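Local coordinates for DNA protection during starvation protein (Agrobacterium tumefaciens, PDB 1O9R), which protects DNA from oxidative damage by oxidising iron(II) with hydrogen peroxide and storing it as a ferric mineral inside a hollow shell of twelve subunits, without binding DNA, at residues D105-L110 with A156-K161; A33-Q38 with I111-E116; N8-N13 with V74-T79; K15-G20 with D129-P134; N119-A124 with T141-D146. All coordinates share one frame; numbering follows the deposited sequence.

Contact 1 of 5, residues D105-L110 with A156-K161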
# COMPACT_ATOMS: atom_id res chain seq x y z
N ASP A 105 14.99 29.29 21.06
CA ASP A 105 13.97 29.88 21.93
C ASP A 105 12.68 29.07 21.91
O ASP A 105 12.06 28.83 22.96
CB ASP A 105 13.70 31.36 21.57
CG ASP A 105 14.86 32.31 21.87
OD1 ASP A 105 15.60 31.93 22.75
OD2 ASP A 105 14.89 33.34 21.16
N HIS A 106 12.34 28.53 20.72
CA HIS A 106 11.15 27.65 20.69
C HIS A 106 11.46 26.36 21.37
O HIS A 106 10.55 25.89 22.05
CB HIS A 106 10.83 27.37 19.18
CG HIS A 106 10.01 28.44 18.52
ND1 HIS A 106 8.69 28.75 18.80
CD2 HIS A 106 10.40 29.35 17.57
CE1 HIS A 106 8.28 29.78 18.07
NE2 HIS A 106 9.32 30.16 17.33
N LEU A 107 12.65 25.76 21.16
CA LEU A 107 12.95 24.53 21.88
C LEU A 107 12.86 24.73 23.40
O LEU A 107 12.29 23.86 24.05
CB LEU A 107 14.36 24.04 21.53
CG LEU A 107 14.51 23.50 20.08
CD1 LEU A 107 15.97 23.29 19.72
CD2 LEU A 107 13.72 22.18 19.98
N ASP A 108 13.38 25.87 23.93
CA ASP A 108 13.25 25.98 25.40
C ASP A 108 11.81 26.13 25.83
O ASP A 108 11.43 25.57 26.86
CB ASP A 108 14.05 27.27 25.81
CG ASP A 108 15.54 27.06 25.81
OD1 ASP A 108 16.23 28.12 25.70
OD2 ASP A 108 16.06 25.94 25.94
N ALA A 109 10.97 26.85 25.09
CA ALA A 109 9.57 27.05 25.40
C ALA A 109 8.77 25.72 25.32
O ALA A 109 7.92 25.41 26.16
CB ALA A 109 8.96 28.16 24.54
N LEU A 110 9.14 24.96 24.28
CA LEU A 110 8.50 23.65 24.12
C LEU A 110 8.94 22.69 25.23
O LEU A 110 8.11 21.94 25.74
CB LEU A 110 8.90 23.06 22.75
CG LEU A 110 8.26 23.75 21.55
CD1 LEU A 110 9.02 23.38 20.29
CD2 LEU A 110 6.77 23.38 21.44
N ALA A 156 17.36 16.66 23.72
CA ALA A 156 18.58 16.22 23.09
C ALA A 156 19.11 17.21 22.04
O ALA A 156 20.31 17.15 21.75
CB ALA A 156 18.46 14.84 22.45
N HIS A 157 18.30 18.17 21.64
CA HIS A 157 18.78 19.20 20.72
C HIS A 157 19.51 20.30 21.50
O HIS A 157 20.25 21.04 20.82
CB HIS A 157 17.60 19.86 19.99
CG HIS A 157 17.02 19.07 18.87
ND1 HIS A 157 16.04 18.10 19.02
CD2 HIS A 157 17.31 19.12 17.53
CE1 HIS A 157 15.79 17.57 17.82
NE2 HIS A 157 16.53 18.17 16.89
N VAL A 158 19.36 20.39 22.80
CA VAL A 158 19.97 21.52 23.53
C VAL A 158 20.92 20.99 24.60
O VAL A 158 21.73 21.83 25.07
CB VAL A 158 18.94 22.44 24.20
CG1 VAL A 158 17.91 22.97 23.18
CG2 VAL A 158 18.15 21.78 25.36
N GLN A 159 20.96 19.69 24.86
CA GLN A 159 21.85 19.18 25.91
C GLN A 159 23.33 19.29 25.53
O GLN A 159 24.15 19.34 26.45
CB GLN A 159 21.51 17.74 26.31
CG GLN A 159 20.22 17.70 27.14
CD GLN A 159 19.57 16.35 27.13
OE1 GLN A 159 19.68 15.63 26.13
NE2 GLN A 159 18.91 15.99 28.22
N GLU A 160 23.62 19.29 24.24
CA GLU A 160 24.99 19.60 23.79
C GLU A 160 24.81 20.64 22.69
O GLU A 160 23.73 20.84 22.08
CB GLU A 160 25.77 18.38 23.31
CG GLU A 160 26.08 17.33 24.29
CD GLU A 160 27.21 17.65 25.25
OE1 GLU A 160 27.87 18.69 25.11
OE2 GLU A 160 27.37 16.86 26.16
N LYS A 161 25.87 21.43 22.42
CA LYS A 161 25.81 22.52 21.47
C LYS A 161 26.59 22.23 20.19
O LYS A 161 26.73 23.06 19.28
CB LYS A 161 26.52 23.75 22.14
CG LYS A 161 25.76 24.09 23.45
CD LYS A 161 26.21 25.45 23.98
CE LYS A 161 25.59 25.76 25.33
NZ LYS A 161 24.12 25.99 25.20
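Leu107 and Val158 make the apolar half of this contact, their side chains running antiparallel past one another. Leu107 presents its CD1 methyl to Val158 CG1 at 4.0 Å, and its CB lies 4.1 Å from that same CG1, so one valine methyl rests against both the root and one tip of the leucine. The torsion of Val158 explains why CG1 does this work: it stands anti to the carbonyl carbon (chi1 -56°), a position that carries it across to helix 103-130. CG2 turns elsewhere and packs on Ile111 of the same helix. Leu154 of helix 134-156 also packs on Leu107.

Leu107 CD1 also touches His157, at its CB, 3.8 Å away. The leucine lies across the histidine side chain and approaches the imidazole obliquely. The ring is held by other partners: ND1 is hydrogen-bonded to Phe153 O one turn back, and the ring meets Phe48 of a neighbouring subunit edge-to-face.

Polar atoms contribute little between the segments. Asp108 brings OD2 within 4.5 Å of Val158 CG1, a long, marginal touch. Within 105-110 the helical bonds run on undisturbed, Leu110 N to His106 O spanning 2.8 Å.

The arrangement is that of a chain end folded back on a four-helix bundle: in this ferritin-like subunit, the C-terminal residues that follow helix 134-156 close over the start of helix 103-130, while His157 packs on Phe48 and Pro46 of a neighbouring subunit of the dodecamer.

Contact 2 of 5, residues A33-Q38 with I111-E116; sequences ALVTKQ and IERYGE
Thr36 and Tyr114 join helix 12-42 to helix 103-130 inside the four-helix bundle of the ferritin-like fold, with every touching residue buried. The tyrosine hydroxyl OH donates a hydrogen bond of 2.8 Å to Thr36 OG1, and the threonine oxygen lies at the ring's edge, near its plane. Thr36 CG2 also comes 3.6 Å from Tyr114 OH, so the hydroxyl meets both branches of the threonine.

A second pair lies beside this one. Val35 sets both its methyls against the aliphatic part of Arg113, which lies across it: CG1 and CG2 are each 4.2 Å from Arg113 CD. The arginine is extended from CG to NE (chi3 179°), which carries its guanidinium beyond the valine to backbone oxygens: NE bonds to Lys94 O and NH1 to Ala109 O, while the bond from NH2 to Ala95 O is weak.

Further out, Phe58 meets the Tyr114 ring with planes at about 50°, and Leu62 and Leu154 pack around it from helices 48-75 and 134-156. Thr36 OG1 stands anti to its carbonyl carbon (chi1 -62°), where it donates to Leu32 O in the preceding turn while accepting the hydrogen bond from Tyr114 OH.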
# COMPACT_ATOMS: atom_id res chain seq x y z
N ALA A 33 -1.01 20.62 22.06
CA ALA A 33 -1.12 20.38 20.61
C ALA A 33 -1.12 21.73 19.89
O ALA A 33 -0.48 21.85 18.82
CB ALA A 33 -2.41 19.61 20.34
N LEU A 34 -1.83 22.75 20.40
CA LEU A 34 -1.84 24.07 19.73
C LEU A 34 -0.46 24.70 19.82
O LEU A 34 -0.02 25.31 18.81
CB LEU A 34 -2.86 25.00 20.43
CG LEU A 34 -4.31 24.50 20.34
CD1 LEU A 34 -5.23 25.48 21.09
CD2 LEU A 34 -4.78 24.34 18.90
N VAL A 35 0.22 24.56 20.95
CA VAL A 35 1.56 25.09 21.11
C VAL A 35 2.52 24.52 20.08
O VAL A 35 3.40 25.19 19.53
CB VAL A 35 2.03 24.71 22.56
CG1 VAL A 35 3.50 24.68 22.65
CG2 VAL A 35 1.42 25.73 23.55
N THR A 36 2.41 23.20 19.85
CA THR A 36 3.31 22.51 18.95
C THR A 36 3.24 23.08 17.53
O THR A 36 4.31 23.29 16.94
CB THR A 36 2.95 21.01 18.98
OG1 THR A 36 3.17 20.53 20.35
CG2 THR A 36 3.82 20.17 18.10
N LYS A 37 2.02 23.32 17.05
CA LYS A 37 1.88 23.91 15.72
C LYS A 37 2.30 25.39 15.73
O LYS A 37 2.94 25.85 14.79
CB LYS A 37 0.46 23.75 15.21
CG LYS A 37 0.15 22.36 14.64
CD LYS A 37 0.79 22.23 13.23
CE LYS A 37 0.38 20.86 12.64
NZ LYS A 37 0.93 20.87 11.22
N GLN A 38 2.01 26.13 16.82
CA GLN A 38 2.42 27.54 16.92
C GLN A 38 3.92 27.64 16.72
O GLN A 38 4.45 28.50 15.98
CB GLN A 38 1.95 28.07 18.29
CG GLN A 38 2.50 29.51 18.53
CD GLN A 38 1.84 30.50 17.62
OE1 GLN A 38 2.46 31.59 17.37
NE2 GLN A 38 0.71 30.29 17.09
N ILE A 111 10.22 22.70 25.57
CA ILE A 111 10.71 21.79 26.63
C ILE A 111 9.99 22.07 27.95
O ILE A 111 9.59 21.17 28.66
CB ILE A 111 12.22 21.93 26.79
CG1 ILE A 111 12.93 21.26 25.59
CG2 ILE A 111 12.73 21.32 28.12
CD1 ILE A 111 14.37 21.69 25.38
N GLU A 112 9.74 23.38 28.25
CA GLU A 112 9.04 23.64 29.51
C GLU A 112 7.64 23.03 29.51
O GLU A 112 7.21 22.47 30.52
CB GLU A 112 8.96 25.15 29.79
CG GLU A 112 10.30 25.79 30.16
CD GLU A 112 10.16 27.24 30.60
OE1 GLU A 112 9.04 27.83 30.63
OE2 GLU A 112 11.25 27.77 30.94
N ARG A 113 6.94 23.18 28.38
CA ARG A 113 5.52 22.75 28.33
C ARG A 113 5.45 21.24 28.21
O ARG A 113 4.54 20.64 28.77
CB ARG A 113 4.77 23.58 27.26
CG ARG A 113 4.67 25.05 27.75
CD ARG A 113 4.29 25.96 26.57
NE ARG A 113 4.16 27.36 27.06
CZ ARG A 113 5.22 28.13 27.29
NH1 ARG A 113 6.46 27.77 27.13
NH2 ARG A 113 5.03 29.41 27.76
N TYR A 114 6.26 20.68 27.32
CA TYR A 114 6.28 19.23 27.22
C TYR A 114 6.68 18.58 28.54
O TYR A 114 6.11 17.54 28.92
CB TYR A 114 7.29 18.75 26.11
CG TYR A 114 6.59 18.65 24.76
CD1 TYR A 114 6.32 17.37 24.25
CD2 TYR A 114 6.30 19.77 24.03
CE1 TYR A 114 5.69 17.31 22.97
CE2 TYR A 114 5.65 19.72 22.80
CZ TYR A 114 5.38 18.45 22.32
OH TYR A 114 4.70 18.35 21.09
N GLY A 115 7.63 19.16 29.29
CA GLY A 115 7.99 18.64 30.60
C GLY A 115 6.80 18.66 31.57
O GLY A 115 6.52 17.68 32.26
N GLU A 116 6.09 19.81 31.55
CA GLU A 116 4.92 19.88 32.45
C GLU A 116 3.85 18.86 32.12
O GLU A 116 3.31 18.15 33.00
CB GLU A 116 4.34 21.31 32.44
CG GLU A 116 5.35 22.24 33.13
CD GLU A 116 5.07 23.69 32.91
OE1 GLU A 116 5.71 24.55 33.57
OE2 GLU A 116 4.22 23.99 32.06

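Contact 3 of 5, residues N8-N13 with V74-T79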
# COMPACT_ATOMS: atom_id res chain seq x y z
N ASN A 8 -20.85 -0.39 32.38
CA ASN A 8 -19.48 -0.35 32.89
C ASN A 8 -19.48 -0.35 34.43
O ASN A 8 -20.04 0.61 34.98
CB ASN A 8 -18.75 0.86 32.31
CG ASN A 8 -17.28 0.83 32.58
OD1 ASN A 8 -16.38 1.01 31.67
ND2 ASN A 8 -16.90 0.62 33.81
N ASP A 9 -18.92 -1.37 35.07
CA ASP A 9 -19.09 -1.49 36.54
C ASP A 9 -17.95 -0.93 37.35
O ASP A 9 -17.84 -1.24 38.57
CB ASP A 9 -19.39 -2.93 36.94
CG ASP A 9 -18.25 -3.91 36.86
OD1 ASP A 9 -17.13 -3.54 36.48
OD2 ASP A 9 -18.41 -5.11 37.22
N LEU A 10 -17.07 -0.09 36.82
CA LEU A 10 -16.08 0.61 37.66
C LEU A 10 -16.85 1.36 38.72
O LEU A 10 -17.88 2.02 38.43
CB LEU A 10 -15.29 1.64 36.82
CG LEU A 10 -14.11 2.28 37.55
CD1 LEU A 10 -12.98 1.31 37.84
CD2 LEU A 10 -13.57 3.47 36.75
N PRO A 11 -16.48 1.24 39.99
CA PRO A 11 -17.25 1.93 41.03
C PRO A 11 -17.49 3.39 40.75
O PRO A 11 -16.63 4.12 40.22
CB PRO A 11 -16.41 1.69 42.29
CG PRO A 11 -15.77 0.38 42.00
CD PRO A 11 -15.35 0.48 40.52
N SER A 12 -18.68 3.90 41.10
CA SER A 12 -19.03 5.28 40.84
C SER A 12 -18.02 6.27 41.40
O SER A 12 -17.78 7.29 40.73
CB SER A 12 -20.42 5.63 41.45
OG SER A 12 -21.36 4.78 40.81
N ASN A 13 -17.51 6.07 42.60
CA ASN A 13 -16.56 7.05 43.14
C ASN A 13 -15.28 7.03 42.30
O ASN A 13 -14.70 8.12 42.11
CB ASN A 13 -16.22 6.83 44.61
CG ASN A 13 -17.36 7.05 45.57
OD1 ASN A 13 -18.31 7.76 45.26
ND2 ASN A 13 -17.30 6.45 46.75
N VAL A 74 -15.98 9.73 28.35
CA VAL A 74 -17.35 9.40 27.97
C VAL A 74 -17.70 7.96 28.24
O VAL A 74 -18.85 7.64 28.58
CB VAL A 74 -17.60 9.80 26.49
CG1 VAL A 74 -17.36 11.34 26.40
CG2 VAL A 74 -16.73 9.27 25.40
N GLN A 75 -16.73 7.06 28.08
CA GLN A 75 -16.94 5.66 28.41
C GLN A 75 -17.38 5.53 29.87
O GLN A 75 -18.14 4.60 30.15
CB GLN A 75 -15.64 4.85 28.23
CG GLN A 75 -15.33 4.63 26.73
CD GLN A 75 -13.89 4.26 26.53
OE1 GLN A 75 -13.27 3.58 27.32
NE2 GLN A 75 -13.27 4.80 25.47
N LEU A 76 -16.86 6.36 30.75
CA LEU A 76 -17.19 6.30 32.18
C LEU A 76 -18.46 7.07 32.46
O LEU A 76 -18.72 7.19 33.69
CB LEU A 76 -15.98 6.71 32.98
CG LEU A 76 -14.73 5.83 32.79
CD1 LEU A 76 -13.60 6.40 33.65
CD2 LEU A 76 -15.02 4.37 33.13
N GLY A 77 -19.19 7.59 31.50
CA GLY A 77 -20.46 8.27 31.77
C GLY A 77 -20.28 9.76 31.90
O GLY A 77 -21.27 10.42 32.27
N GLY A 78 -19.10 10.32 31.72
CA GLY A 78 -18.87 11.76 31.83
C GLY A 78 -19.07 12.47 30.49
O GLY A 78 -19.43 11.92 29.46
N THR A 79 -18.73 13.75 30.57
CA THR A 79 -18.74 14.67 29.42
C THR A 79 -17.31 15.10 29.15
O THR A 79 -16.62 15.67 30.00
CB THR A 79 -19.60 15.90 29.74
OG1 THR A 79 -20.94 15.43 30.02
CG2 THR A 79 -19.63 16.84 28.55
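Leu76 reaches from the end of helix 48-75 towards the N-terminal arm, touching both Leu10 and Asn8. Its CB starts off to the side of the contact and lies against Ile19 of helix 12-42, 4.1 Å from Ile19 CG1. The torsions then bring the end of the chain round: CG is anti to the carbonyl carbon (chi1 -60°), and beyond it the two methyls part. CD1 turns to Val18 CG1, at 4.0 Å, and to Asp133 OD2, 3.9 Å from Leu76 CD1. CD2 is the methyl that meets the arm. It lies 4.0 Å from Leu10 CD2, methyl against methyl, and the amide end of Asn8 also touches Leu76 CD2.

The arm itself is tied down through its backbone: the ammonium of Lys15 is hydrogen-bonded to both Asn8 O and Leu10 O.

Just past Leu76 the chain turns on Gly77, whose phi is positive (95°). Gly77 N bonds to Val74 O at 2.9 Å and Gly78 N bonds to Val73 O: the Schellman motif that ends a helix, here with the N-terminal arm laid over it.

Contact 4 of 5, residues K15-G20 with D129-P134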
# COMPACT_ATOMS: atom_id res chain seq x y z
N LYS A 15 -15.17 6.25 39.06
CA LYS A 15 -15.52 6.96 37.82
C LYS A 15 -15.40 8.46 38.01
O LYS A 15 -14.83 9.19 37.17
CB LYS A 15 -16.91 6.62 37.34
CG LYS A 15 -17.14 5.19 36.82
CD LYS A 15 -18.59 5.11 36.36
CE LYS A 15 -18.87 3.80 35.61
NZ LYS A 15 -19.52 2.81 36.48
N SER A 16 -15.98 8.99 39.10
CA SER A 16 -15.91 10.45 39.27
C SER A 16 -14.49 10.94 39.40
O SER A 16 -14.07 11.98 38.80
CB SER A 16 -16.72 10.74 40.57
OG SER A 16 -16.77 12.16 40.82
N THR A 17 -13.67 10.26 40.20
CA THR A 17 -12.28 10.67 40.37
C THR A 17 -11.53 10.69 39.02
O THR A 17 -10.80 11.61 38.68
CB THR A 17 -11.51 9.74 41.32
OG1 THR A 17 -12.18 9.85 42.63
CG2 THR A 17 -10.03 10.00 41.51
N VAL A 18 -11.72 9.56 38.32
CA VAL A 18 -10.89 9.45 37.09
C VAL A 18 -11.42 10.39 36.03
O VAL A 18 -10.61 10.92 35.23
CB VAL A 18 -10.82 8.02 36.62
CG1 VAL A 18 -10.20 7.88 35.26
CG2 VAL A 18 -10.03 7.19 37.66
N ILE A 19 -12.73 10.65 35.88
CA ILE A 19 -13.19 11.67 34.93
C ILE A 19 -12.50 12.98 35.20
O ILE A 19 -12.08 13.68 34.28
CB ILE A 19 -14.74 11.78 35.04
CG1 ILE A 19 -15.34 10.52 34.36
CG2 ILE A 19 -15.23 13.09 34.40
CD1 ILE A 19 -16.84 10.43 34.69
N GLY A 20 -12.34 13.40 36.49
CA GLY A 20 -11.64 14.65 36.78
C GLY A 20 -10.20 14.68 36.31
O GLY A 20 -9.72 15.64 35.74
N ASP A 129 -4.41 4.51 38.86
CA ASP A 129 -4.21 3.19 39.48
C ASP A 129 -4.72 3.23 40.93
O ASP A 129 -5.36 2.28 41.41
CB ASP A 129 -2.71 2.92 39.58
CG ASP A 129 -2.35 1.69 40.40
OD1 ASP A 129 -1.86 1.83 41.55
OD2 ASP A 129 -2.59 0.59 39.93
N GLU A 130 -4.43 4.32 41.64
CA GLU A 130 -4.89 4.39 43.05
C GLU A 130 -6.41 4.36 43.12
O GLU A 130 -6.97 3.83 44.11
CB GLU A 130 -4.33 5.68 43.61
CG GLU A 130 -2.91 5.56 44.17
CD GLU A 130 -2.47 6.95 44.59
OE1 GLU A 130 -3.05 7.46 45.57
OE2 GLU A 130 -1.62 7.59 43.92
N ALA A 131 -7.10 4.89 42.13
CA ALA A 131 -8.57 4.86 42.08
C ALA A 131 -9.08 3.49 41.69
O ALA A 131 -10.32 3.29 41.77
CB ALA A 131 -9.10 5.94 41.14
N GLY A 132 -8.27 2.50 41.33
CA GLY A 132 -8.76 1.18 40.99
C GLY A 132 -9.15 1.06 39.52
O GLY A 132 -9.94 0.19 39.14
N ASP A 133 -8.52 1.89 38.68
CA ASP A 133 -8.88 1.87 37.23
C ASP A 133 -7.63 1.61 36.40
O ASP A 133 -7.03 2.57 35.78
CB ASP A 133 -9.56 3.19 36.89
CG ASP A 133 -10.09 3.23 35.45
OD1 ASP A 133 -9.89 2.23 34.73
OD2 ASP A 133 -10.70 4.28 35.11
N PRO A 134 -7.13 0.42 36.32
CA PRO A 134 -5.94 0.13 35.52
C PRO A 134 -6.20 0.34 34.04
O PRO A 134 -5.19 0.58 33.34
CB PRO A 134 -5.58 -1.33 35.83
CG PRO A 134 -6.65 -1.85 36.68
CD PRO A 134 -7.61 -0.78 37.06
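Val18 carries the largest share of this contact, spreading its two methyls over Asp133 and Ala131. CG2 lies 3.8 Å from Ala131 CB, while CG1 comes 3.6 Å from Asp133 OD2. The torsion sets this up: CG1 is anti to the backbone N (chi1 170°) and CG2 anti to the carbonyl carbon, so CG1 goes to Asp133 alone of the two, whereas CG2 lies between Ala131 and Asp133. CG2 is 3.9 Å from Asp133 OD2, which leaves that carboxylate oxygen against both methyls.

Ala131, at the turn between helices 103-130 and 134-156, offers its CB methyl to helix 12-42. Besides Val18 it meets Thr17 CG2 at 4.2 Å, near the exposed margin. The hydroxyl of Thr17 looks back along its own helix instead, its OG1 bonded to Asn13 O.

Asp133 is the buried acid of the group. Although Val18 covers OD2 with methyls, the carboxylate has polar partners outside the contact: OD2 is hydrogen-bonded to Thr136 OG1, and OD1 forms a salt bridge with Arg72 NH2 of helix 48-75. A nearby guanidinium and the N-terminus of a helix would both be expected to favour the charged form. Leu10 packs on the same residue.

Between Ala131 and Asp133, Gly132 has a positive phi (87°) and Gly132 N bonds to Asp129 O at 2.9 Å. This is a Schellman motif closing helix 103-130, followed at once by the N-cap Asp133, whose side chain caps a backbone N in the first turn of helix 134-156: a tight helix-to-helix connection at one end of the four-helix bundle, seated on the first turns of helix 12-42.

Contact 5 of 5, residues N119-A124 with T141-D146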
# COMPACT_ATOMS: atom_id res chain seq x y z
N ASN A 119 5.03 15.32 32.97
CA ASN A 119 4.98 15.03 34.41
C ASN A 119 3.58 15.00 34.96
O ASN A 119 3.26 14.18 35.84
CB ASN A 119 5.83 16.14 35.10
CG ASN A 119 7.30 15.97 34.79
OD1 ASN A 119 7.83 14.91 34.45
ND2 ASN A 119 8.10 17.04 34.93
N MET A 120 2.65 15.74 34.32
CA MET A 120 1.26 15.62 34.72
C MET A 120 0.72 14.21 34.39
O MET A 120 -0.04 13.62 35.19
CB MET A 120 0.42 16.61 33.92
CG MET A 120 -1.06 16.50 33.82
SD MET A 120 -1.81 17.91 32.93
CE MET A 120 -0.44 19.13 33.26
N ILE A 121 1.07 13.72 33.20
CA ILE A 121 0.54 12.40 32.79
C ILE A 121 1.23 11.33 33.59
O ILE A 121 0.54 10.33 33.92
CB ILE A 121 0.85 12.25 31.28
CG1 ILE A 121 0.01 13.25 30.45
CG2 ILE A 121 0.62 10.81 30.86
CD1 ILE A 121 -1.49 13.18 30.58
N ARG A 122 2.49 11.46 34.02
CA ARG A 122 3.14 10.50 34.88
C ARG A 122 2.36 10.35 36.20
O ARG A 122 2.11 9.25 36.70
CB ARG A 122 4.59 10.96 35.17
CG ARG A 122 5.52 9.98 35.84
CD ARG A 122 6.96 10.49 36.12
NE ARG A 122 7.40 11.58 35.25
CZ ARG A 122 7.68 11.31 33.96
NH1 ARG A 122 7.75 10.05 33.50
NH2 ARG A 122 7.96 12.31 33.13
N LYS A 123 1.95 11.51 36.79
CA LYS A 123 1.16 11.46 38.03
C LYS A 123 -0.23 10.88 37.77
O LYS A 123 -0.78 10.17 38.61
CB LYS A 123 1.05 12.92 38.56
CG LYS A 123 0.24 12.93 39.89
CD LYS A 123 0.40 14.33 40.51
CE LYS A 123 -0.27 14.30 41.89
NZ LYS A 123 -1.75 14.33 41.81
N ALA A 124 -0.83 11.16 36.60
CA ALA A 124 -2.14 10.63 36.27
C ALA A 124 -2.13 9.11 36.24
O ALA A 124 -3.18 8.54 36.60
CB ALA A 124 -2.66 11.20 34.93
N THR A 141 -0.41 5.57 30.61
CA THR A 141 0.90 5.00 30.45
C THR A 141 1.36 5.07 28.99
O THR A 141 2.51 5.39 28.70
CB THR A 141 0.94 3.59 30.98
OG1 THR A 141 0.59 3.59 32.37
CG2 THR A 141 2.36 3.02 30.89
N ALA A 142 0.43 4.75 28.10
CA ALA A 142 0.81 4.85 26.65
C ALA A 142 1.14 6.30 26.32
O ALA A 142 2.10 6.55 25.57
CB ALA A 142 -0.36 4.34 25.80
N ALA A 143 0.36 7.24 26.86
CA ALA A 143 0.64 8.66 26.59
C ALA A 143 1.99 9.04 27.15
O ALA A 143 2.78 9.81 26.58
CB ALA A 143 -0.48 9.57 27.12
N SER A 144 2.32 8.57 28.38
CA SER A 144 3.56 8.87 29.03
C SER A 144 4.75 8.39 28.22
O SER A 144 5.76 9.09 28.13
CB SER A 144 3.55 8.11 30.40
OG SER A 144 4.76 8.32 31.11
N ARG A 145 4.64 7.17 27.66
CA ARG A 145 5.77 6.71 26.86
C ARG A 145 6.06 7.64 25.70
O ARG A 145 7.22 8.03 25.43
CB ARG A 145 5.38 5.34 26.25
CG ARG A 145 5.64 4.29 27.32
CD ARG A 145 5.37 2.89 26.90
NE ARG A 145 6.24 2.54 25.75
CZ ARG A 145 6.07 1.34 25.19
NH1 ARG A 145 5.25 0.41 25.62
NH2 ARG A 145 6.85 1.11 24.11
N ASP A 146 5.01 8.14 25.01
CA ASP A 146 5.29 9.07 23.88
C ASP A 146 5.68 10.45 24.43
O ASP A 146 6.52 11.10 23.78
CB ASP A 146 4.04 9.17 23.00
CG ASP A 146 3.88 7.96 22.07
OD1 ASP A 146 2.71 7.77 21.63
OD2 ASP A 146 4.87 7.25 21.86
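Ile121 lays its CG2 methyl over the backbone and side-chain root of Ser144. The methyl is 3.7 Å from Ser144 N and 4.0 Å from Ser144 CB, with Ala143 CB beside it at 4.1 Å from the same carbon. CG2 is anti to the backbone N of Ile121, which points this branch across the interface. Small residues on the facing helix let the backbones come near: the CA atoms of Ile121 and Ser144 are 6.0 Å apart.

These are neighbouring helices of the ferritin-like four-helix bundle, 103-130 and 134-156, running antiparallel with 151° between the N-to-C directions of the short segments and their axes 8.8 Å apart. Phe140 and Leu147 of helix 134-156 also pack on Ile121.

Beside the apolar patch, Arg122 passes near Ser144 with NH1 4.2 Å from Ser144 OG, an oblique approach. Its guanidinium is held by others. NH2 donates to Asn119 OD1 at 2.9 Å, nearly straight at 168° and in the plane of both groups; NE adds a weak bond to the same oxygen, and Asp9 N of a neighbouring subunit is a third donor to it. NH1 forms a salt bridge with Asp148 and NE one with Asp9 OD1 of that subunit, while Ser144 OG is hydrogen-bonded to its Thr135 OG1.

The five contacts run the length of one elongated four-helix subunit. Contacts 3 and 4 share one end, their centres 9 Å apart, and touch through Lys15 and Asp133; contact 1 lies on the opposite side of the chain's centre, 40 Å from contact 3 between centres. Contacts 2 and 5 lie nearer the middle, 15 Å between centres. Helix 103-130 takes part in contacts 1, 2, 4 and 5, helix 12-42 in contacts 2, 3 and 4. Along the chain, contact 2 is nested within contact 4 and contact 5 within contact 1. Packing thus occurs at both ends of the bundle and between them, and contacts 1, 2 and 5 all reach one neighbouring subunit.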